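Local coordinates for protein putative sulfatase yidJ (Bacteroides fragilis, PDB 2QZU) that probably hydrolyses sulfate esters as a metal-dependent arylsulfatase of the alkaline phosphatase clan, at residues W199-N213 with V286-N300. Sequence-based numbering, arbitrary orientation.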
loop_
_atom_site.group_PDB
_atom_site.type_symbol
_atom_site.label_atom_id
_atom_site.label_comp_id
_atom_site.label_asym_id
_atom_site.label_seq_id
_atom_site.Cartn_x
_atom_site.Cartn_y
_atom_site.Cartn_z
ATOM N N TRP A 199 -1.793 -4.849 -16.622
ATOM C CA TRP A 199 -0.846 -5.442 -15.680
ATOM C C TRP A 199 0.519 -5.541 -16.358
ATOM O O TRP A 199 0.618 -5.968 -17.505
ATOM C CB TRP A 199 -1.342 -6.827 -15.236
ATOM C CG TRP A 199 -0.626 -7.386 -14.025
ATOM C CD1 TRP A 199 -0.344 -6.729 -12.856
ATOM C CD2 TRP A 199 -0.152 -8.726 -13.853
ATOM N NE1 TRP A 199 0.275 -7.581 -11.968
ATOM C CE2 TRP A 199 0.406 -8.814 -12.556
ATOM C CE3 TRP A 199 -0.146 -9.866 -14.671
ATOM C CZ2 TRP A 199 0.965 -9.997 -12.054
ATOM C CZ3 TRP A 199 0.410 -11.046 -14.172
ATOM C CH2 TRP A 199 0.958 -11.100 -12.875
ATOM N N GLY A 200 1.565 -5.136 -15.643
ATOM C CA GLY A 200 2.911 -5.155 -16.191
ATOM C C GLY A 200 3.286 -6.350 -17.051
ATOM O O GLY A 200 3.602 -6.178 -18.231
ATOM N N PRO A 201 3.271 -7.572 -16.493
ATOM C CA PRO A 201 3.619 -8.792 -17.228
ATOM C C PRO A 201 2.812 -8.984 -18.503
ATOM O O PRO A 201 3.311 -9.544 -19.475
ATOM C CB PRO A 201 3.357 -9.896 -16.206
ATOM C CG PRO A 201 3.695 -9.218 -14.909
ATOM C CD PRO A 201 3.005 -7.880 -15.076
ATOM N N GLU A 202 1.560 -8.533 -18.478
ATOM C CA GLU A 202 0.673 -8.641 -19.632
ATOM C C GLU A 202 1.154 -7.757 -20.769
ATOM O O GLU A 202 1.248 -8.200 -21.915
ATOM C CB GLU A 202 -0.749 -8.223 -19.254
ATOM C CG GLU A 202 -1.649 -9.348 -18.814
ATOM C CD GLU A 202 -3.069 -8.875 -18.565
ATOM O OE1 GLU A 202 -3.623 -8.181 -19.446
ATOM O OE2 GLU A 202 -3.628 -9.198 -17.496
ATOM N N TYR A 203 1.449 -6.502 -20.443
ATOM C CA TYR A 203 1.920 -5.538 -21.429
ATOM C C TYR A 203 3.287 -5.957 -21.956
ATOM O O TYR A 203 3.532 -5.964 -23.163
ATOM C CB TYR A 203 2.022 -4.147 -20.801
ATOM C CG TYR A 203 2.586 -3.093 -21.734
ATOM C CD1 TYR A 203 1.850 -2.622 -22.824
ATOM C CD2 TYR A 203 3.860 -2.568 -21.525
ATOM C CE1 TYR A 203 2.375 -1.653 -23.680
ATOM C CE2 TYR A 203 4.390 -1.606 -22.368
ATOM C CZ TYR A 203 3.649 -1.152 -23.440
ATOM O OH TYR A 203 4.196 -0.206 -24.271
ATOM N N GLU A 204 4.175 -6.311 -21.037
ATOM C CA GLU A 204 5.514 -6.729 -21.410
ATOM C C GLU A 204 5.495 -7.938 -22.335
ATOM O O GLU A 204 6.230 -7.977 -23.319
ATOM C CB GLU A 204 6.331 -6.998 -20.145
ATOM C CG GLU A 204 6.707 -5.704 -19.438
ATOM C CD GLU A 204 6.895 -5.859 -17.943
ATOM O OE1 GLU A 204 6.903 -7.008 -17.451
ATOM O OE2 GLU A 204 7.038 -4.820 -17.259
ATOM N N ALA A 205 4.654 -8.920 -22.032
ATOM C CA ALA A 205 4.556 -10.102 -22.876
ATOM C C ALA A 205 4.014 -9.710 -24.253
ATOM O O ALA A 205 4.432 -10.261 -25.271
ATOM C CB ALA A 205 3.652 -11.151 -22.222
ATOM N N SER A 206 3.086 -8.755 -24.292
ATOM C CA SER A 206 2.537 -8.313 -25.570
ATOM C C SER A 206 3.604 -7.634 -26.421
ATOM O O SER A 206 3.663 -7.845 -27.631
ATOM C CB SER A 206 1.365 -7.356 -25.360
ATOM O OG SER A 206 0.250 -8.051 -24.840
ATOM N N LYS A 207 4.453 -6.824 -25.791
ATOM C CA LYS A 207 5.511 -6.141 -26.531
ATOM C C LYS A 207 6.595 -7.137 -26.948
ATOM O O LYS A 207 7.223 -6.978 -27.995
ATOM C CB LYS A 207 6.128 -5.020 -25.689
ATOM C CG LYS A 207 5.141 -3.935 -25.259
ATOM C CD LYS A 207 4.407 -3.299 -26.440
ATOM C CE LYS A 207 5.343 -2.499 -27.337
ATOM N NZ LYS A 207 4.607 -1.814 -28.442
ATOM N N ALA A 208 6.819 -8.160 -26.125
ATOM C CA ALA A 208 7.819 -9.178 -26.447
ATOM C C ALA A 208 7.345 -9.972 -27.661
ATOM O O ALA A 208 8.143 -10.356 -28.512
ATOM C CB ALA A 208 8.028 -10.113 -25.259
ATOM N N ILE A 209 6.037 -10.210 -27.734
ATOM C CA ILE A 209 5.451 -10.947 -28.849
ATOM C C ILE A 209 5.619 -10.148 -30.141
ATOM O O ILE A 209 5.986 -10.700 -31.177
ATOM C CB ILE A 209 3.958 -11.253 -28.571
ATOM C CG1 ILE A 209 3.865 -12.297 -27.451
ATOM C CG2 ILE A 209 3.265 -11.750 -29.835
ATOM C CD1 ILE A 209 2.454 -12.599 -26.990
ATOM N N GLU A 210 5.366 -8.845 -30.084
ATOM C CA GLU A 210 5.538 -8.025 -31.276
ATOM C C GLU A 210 6.995 -8.077 -31.729
ATOM O O GLU A 210 7.275 -8.198 -32.924
ATOM C CB GLU A 210 5.126 -6.579 -30.999
ATOM C CG GLU A 210 3.681 -6.455 -30.552
ATOM C CD GLU A 210 3.228 -5.019 -30.420
ATOM O OE1 GLU A 210 4.024 -4.183 -29.947
ATOM O OE2 GLU A 210 2.068 -4.730 -30.781
ATOM N N TYR A 211 7.921 -7.996 -30.778
ATOM C CA TYR A 211 9.342 -8.044 -31.113
ATOM C C TYR A 211 9.676 -9.375 -31.782
ATOM O O TYR A 211 10.335 -9.416 -32.822
ATOM C CB TYR A 211 10.199 -7.892 -29.854
ATOM C CG TYR A 211 11.675 -7.763 -30.158
ATOM C CD1 TYR A 211 12.209 -6.557 -30.603
ATOM C CD2 TYR A 211 12.533 -8.851 -30.015
ATOM C CE1 TYR A 211 13.564 -6.434 -30.896
ATOM C CE2 TYR A 211 13.893 -8.740 -30.308
ATOM C CZ TYR A 211 14.398 -7.528 -30.746
ATOM O OH TYR A 211 15.739 -7.401 -31.032
ATOM N N ILE A 212 9.217 -10.462 -31.173
ATOM C CA ILE A 212 9.456 -11.800 -31.696
ATOM C C ILE A 212 8.856 -11.994 -33.092
ATOM O O ILE A 212 9.492 -12.588 -33.967
ATOM C CB ILE A 212 8.903 -12.865 -30.719
ATOM C CG1 ILE A 212 9.759 -12.864 -29.445
ATOM C CG2 ILE A 212 8.904 -14.233 -31.376
ATOM C CD1 ILE A 212 9.205 -13.702 -28.303
ATOM N N ASN A 213 7.642 -11.493 -33.302
ATOM C CA ASN A 213 6.995 -11.608 -34.608
ATOM C C ASN A 213 7.883 -10.950 -35.666
ATOM O O ASN A 213 8.001 -11.445 -36.786
ATOM C CB ASN A 213 5.630 -10.915 -34.597
ATOM C CG ASN A 213 4.580 -11.679 -33.806
ATOM O OD1 ASN A 213 3.492 -11.162 -33.540
ATOM N ND2 ASN A 213 4.893 -12.912 -33.432
ATOM N N VAL A 286 2.426 -14.435 -13.836
ATOM C CA VAL A 286 3.683 -14.307 -14.563
ATOM C C VAL A 286 3.820 -15.525 -15.477
ATOM O O VAL A 286 4.174 -15.400 -16.649
ATOM C CB VAL A 286 4.886 -14.231 -13.586
ATOM C CG1 VAL A 286 6.187 -14.552 -14.311
ATOM C CG2 VAL A 286 4.973 -12.827 -12.989
ATOM N N ASP A 287 3.511 -16.698 -14.931
ATOM C CA ASP A 287 3.591 -17.955 -15.669
ATOM C C ASP A 287 2.782 -17.909 -16.964
ATOM O O ASP A 287 3.265 -18.303 -18.026
ATOM C CB ASP A 287 3.082 -19.101 -14.789
ATOM C CG ASP A 287 3.187 -20.455 -15.469
ATOM O OD1 ASP A 287 4.305 -21.011 -15.527
ATOM O OD2 ASP A 287 2.149 -20.959 -15.948
ATOM N N GLU A 288 1.550 -17.417 -16.877
ATOM C CA GLU A 288 0.691 -17.342 -18.051
ATOM C C GLU A 288 1.288 -16.450 -19.133
ATOM O O GLU A 288 1.207 -16.761 -20.322
ATOM C CB GLU A 288 -0.702 -16.839 -17.659
ATOM C CG GLU A 288 -1.650 -16.688 -18.841
ATOM C CD GLU A 288 -3.100 -16.567 -18.417
ATOM O OE1 GLU A 288 -3.661 -17.567 -17.924
ATOM O OE2 GLU A 288 -3.679 -15.473 -18.573
ATOM N N ASN A 289 1.898 -15.344 -18.727
ATOM C CA ASN A 289 2.491 -14.448 -19.704
ATOM C C ASN A 289 3.785 -15.009 -20.286
ATOM O O ASN A 289 4.133 -14.714 -21.427
ATOM C CB ASN A 289 2.667 -13.060 -19.086
ATOM C CG ASN A 289 1.349 -12.321 -18.994
ATOM O OD1 ASN A 289 0.754 -11.978 -20.018
ATOM N ND2 ASN A 289 0.863 -12.104 -17.774
ATOM N N VAL A 290 4.490 -15.830 -19.512
ATOM C CA VAL A 290 5.697 -16.469 -20.021
ATOM C C VAL A 290 5.204 -17.437 -21.101
ATOM O O VAL A 290 5.829 -17.594 -22.150
ATOM C CB VAL A 290 6.439 -17.264 -18.922
ATOM C CG1 VAL A 290 7.495 -18.168 -19.553
ATOM C CG2 VAL A 290 7.103 -16.297 -17.942
ATOM N N GLY A 291 4.064 -18.068 -20.836
ATOM C CA GLY A 291 3.482 -18.999 -21.788
ATOM C C GLY A 291 3.165 -18.321 -23.111
ATOM O O GLY A 291 3.325 -18.916 -24.181
ATOM N N ARG A 292 2.712 -17.073 -23.044
ATOM C CA ARG A 292 2.387 -16.314 -24.250
ATOM C C ARG A 292 3.644 -16.080 -25.090
ATOM O O ARG A 292 3.614 -16.177 -26.319
ATOM C CB ARG A 292 1.770 -14.968 -23.873
ATOM C CG ARG A 292 0.427 -15.056 -23.165
ATOM C CD ARG A 292 -0.032 -13.660 -22.767
ATOM N NE ARG A 292 -0.146 -12.778 -23.925
ATOM C CZ ARG A 292 -0.120 -11.448 -23.861
ATOM N NH1 ARG A 292 0.025 -10.839 -22.691
ATOM N NH2 ARG A 292 -0.251 -10.726 -24.966
ATOM N N ILE A 293 4.752 -15.765 -24.423
ATOM C CA ILE A 293 6.015 -15.524 -25.123
ATOM C C ILE A 293 6.523 -16.799 -25.789
ATOM O O ILE A 293 6.955 -16.780 -26.947
ATOM C CB ILE A 293 7.089 -14.982 -24.150
ATOM C CG1 ILE A 293 6.628 -13.638 -23.572
ATOM C CG2 ILE A 293 8.430 -14.819 -24.875
ATOM C CD1 ILE A 293 7.520 -13.107 -22.448
ATOM N N ILE A 294 6.467 -17.912 -25.064
ATOM C CA ILE A 294 6.918 -19.185 -25.605
ATOM C C ILE A 294 6.086 -19.541 -26.833
ATOM O O ILE A 294 6.620 -19.993 -27.845
ATOM C CB ILE A 294 6.780 -20.319 -24.566
ATOM C CG1 ILE A 294 7.662 -20.026 -23.351
ATOM C CG2 ILE A 294 7.160 -21.655 -25.194
ATOM C CD1 ILE A 294 9.115 -19.774 -23.684
ATOM N N GLU A 295 4.777 -19.320 -26.744
ATOM C CA GLU A 295 3.881 -19.623 -27.856
ATOM C C GLU A 295 4.244 -18.806 -29.092
ATOM O O GLU A 295 4.162 -19.303 -30.215
ATOM C CB GLU A 295 2.426 -19.347 -27.466
ATOM C CG GLU A 295 1.419 -19.746 -28.531
ATOM C CD GLU A 295 -0.016 -19.508 -28.100
ATOM O OE1 GLU A 295 -0.425 -20.065 -27.060
ATOM O OE2 GLU A 295 -0.736 -18.766 -28.804
ATOM N N ALA A 296 4.642 -17.554 -28.884
ATOM C CA ALA A 296 5.027 -16.688 -29.994
ATOM C C ALA A 296 6.283 -17.247 -30.652
ATOM O O ALA A 296 6.405 -17.247 -31.880
ATOM C CB ALA A 296 5.277 -15.268 -29.498
ATOM N N LEU A 297 7.217 -17.725 -29.833
ATOM C CA LEU A 297 8.448 -18.307 -30.355
ATOM C C LEU A 297 8.123 -19.534 -31.208
ATOM O O LEU A 297 8.644 -19.680 -32.311
ATOM C CB LEU A 297 9.384 -18.705 -29.207
ATOM C CG LEU A 297 10.060 -17.553 -28.458
ATOM C CD1 LEU A 297 10.845 -18.109 -27.277
ATOM C CD2 LEU A 297 10.989 -16.788 -29.410
ATOM N N LYS A 298 7.255 -20.408 -30.703
ATOM C CA LYS A 298 6.875 -21.610 -31.441
ATOM C C LYS A 298 6.113 -21.285 -32.730
ATOM O O LYS A 298 6.327 -21.921 -33.766
ATOM C CB LYS A 298 6.033 -22.528 -30.549
ATOM C CG LYS A 298 6.827 -23.221 -29.453
ATOM C CD LYS A 298 5.931 -24.129 -28.616
ATOM C CE LYS A 298 6.743 -25.069 -27.733
ATOM N NZ LYS A 298 7.624 -24.340 -26.786
ATOM N N GLN A 299 5.231 -20.293 -32.662
ATOM C CA GLN A 299 4.440 -19.870 -33.816
ATOM C C GLN A 299 5.322 -19.348 -34.951
ATOM O O GLN A 299 5.005 -19.522 -36.129
ATOM C CB GLN A 299 3.449 -18.777 -33.393
ATOM C CG GLN A 299 2.642 -18.142 -34.527
ATOM C CD GLN A 299 1.727 -19.128 -35.230
ATOM O OE1 GLN A 299 1.031 -19.915 -34.590
ATOM N NE2 GLN A 299 1.715 -19.079 -36.557
ATOM N N ASN A 300 6.433 -18.715 -34.589
ATOM C CA ASN A 300 7.357 -18.151 -35.568
ATOM C C ASN A 300 8.531 -19.072 -35.885
ATOM O O ASN A 300 9.476 -18.661 -36.559
ATOM C CB ASN A 300 7.882 -16.801 -35.061
ATOM C CG ASN A 300 6.829 -15.705 -35.118
ATOM O OD1 ASN A 300 6.462 -15.242 -36.198
ATOM N ND2 ASN A 300 6.338 -15.288 -33.958
#
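Helix 200-213 and the C-terminal part of helix 267-299 pack side by side and run the same way, R292, I293 and A296 of the latter meeting A205, I209 and I212 of the former. Their axes, 9.0 Å apart at closest approach, diverge by only 6°. Helix 200-213 lies on the central mixed sheet of the sulfatase fold, A208 and Y211 resting on strand 222-228, and V290 and I294 of the longer helix touch helix 54-61. R292 enters helix 200-213 as a knob in the hole formed by E202, A205, S206 and I209. Its chain bends at chi3 (58°), and the guanidinium reaches across to helix 200-213, with A205 CB over one face. From the edge, R292 NH2 donates a nearly straight bond to S206 OG (2.7 Å, 165°), and R292 NH1 reaches E202 O at 3.0 Å, on a lone pair in the carbonyl plane. That oxygen also accepts the helical bond from S206 N. Within its own helix, R292 NH1 donates to N289 OD1 (3.0 Å), which meets it almost head-on. The N289 amide in turn lies against the first turn of helix 200-213, its CG 3.4 Å from P201 O and its ND2 beside P201 CB. Further along, I212 CD1 touches both I293 CG2 and L297 CD2 at 3.7 Å, crossing each side chain at about a right angle, and I209 CG1 lies 3.9 Å from A296 CB. Near the C-terminal end, N300 ND2 bonds back to A296 O and lies beside I212 CG2. The arginine's bonds to S206 and N289, near the guanidinium plane, and the bent, tilted one to E202 O together probably restrict its rotation; the isoleucine-rich part adds close apolar packing.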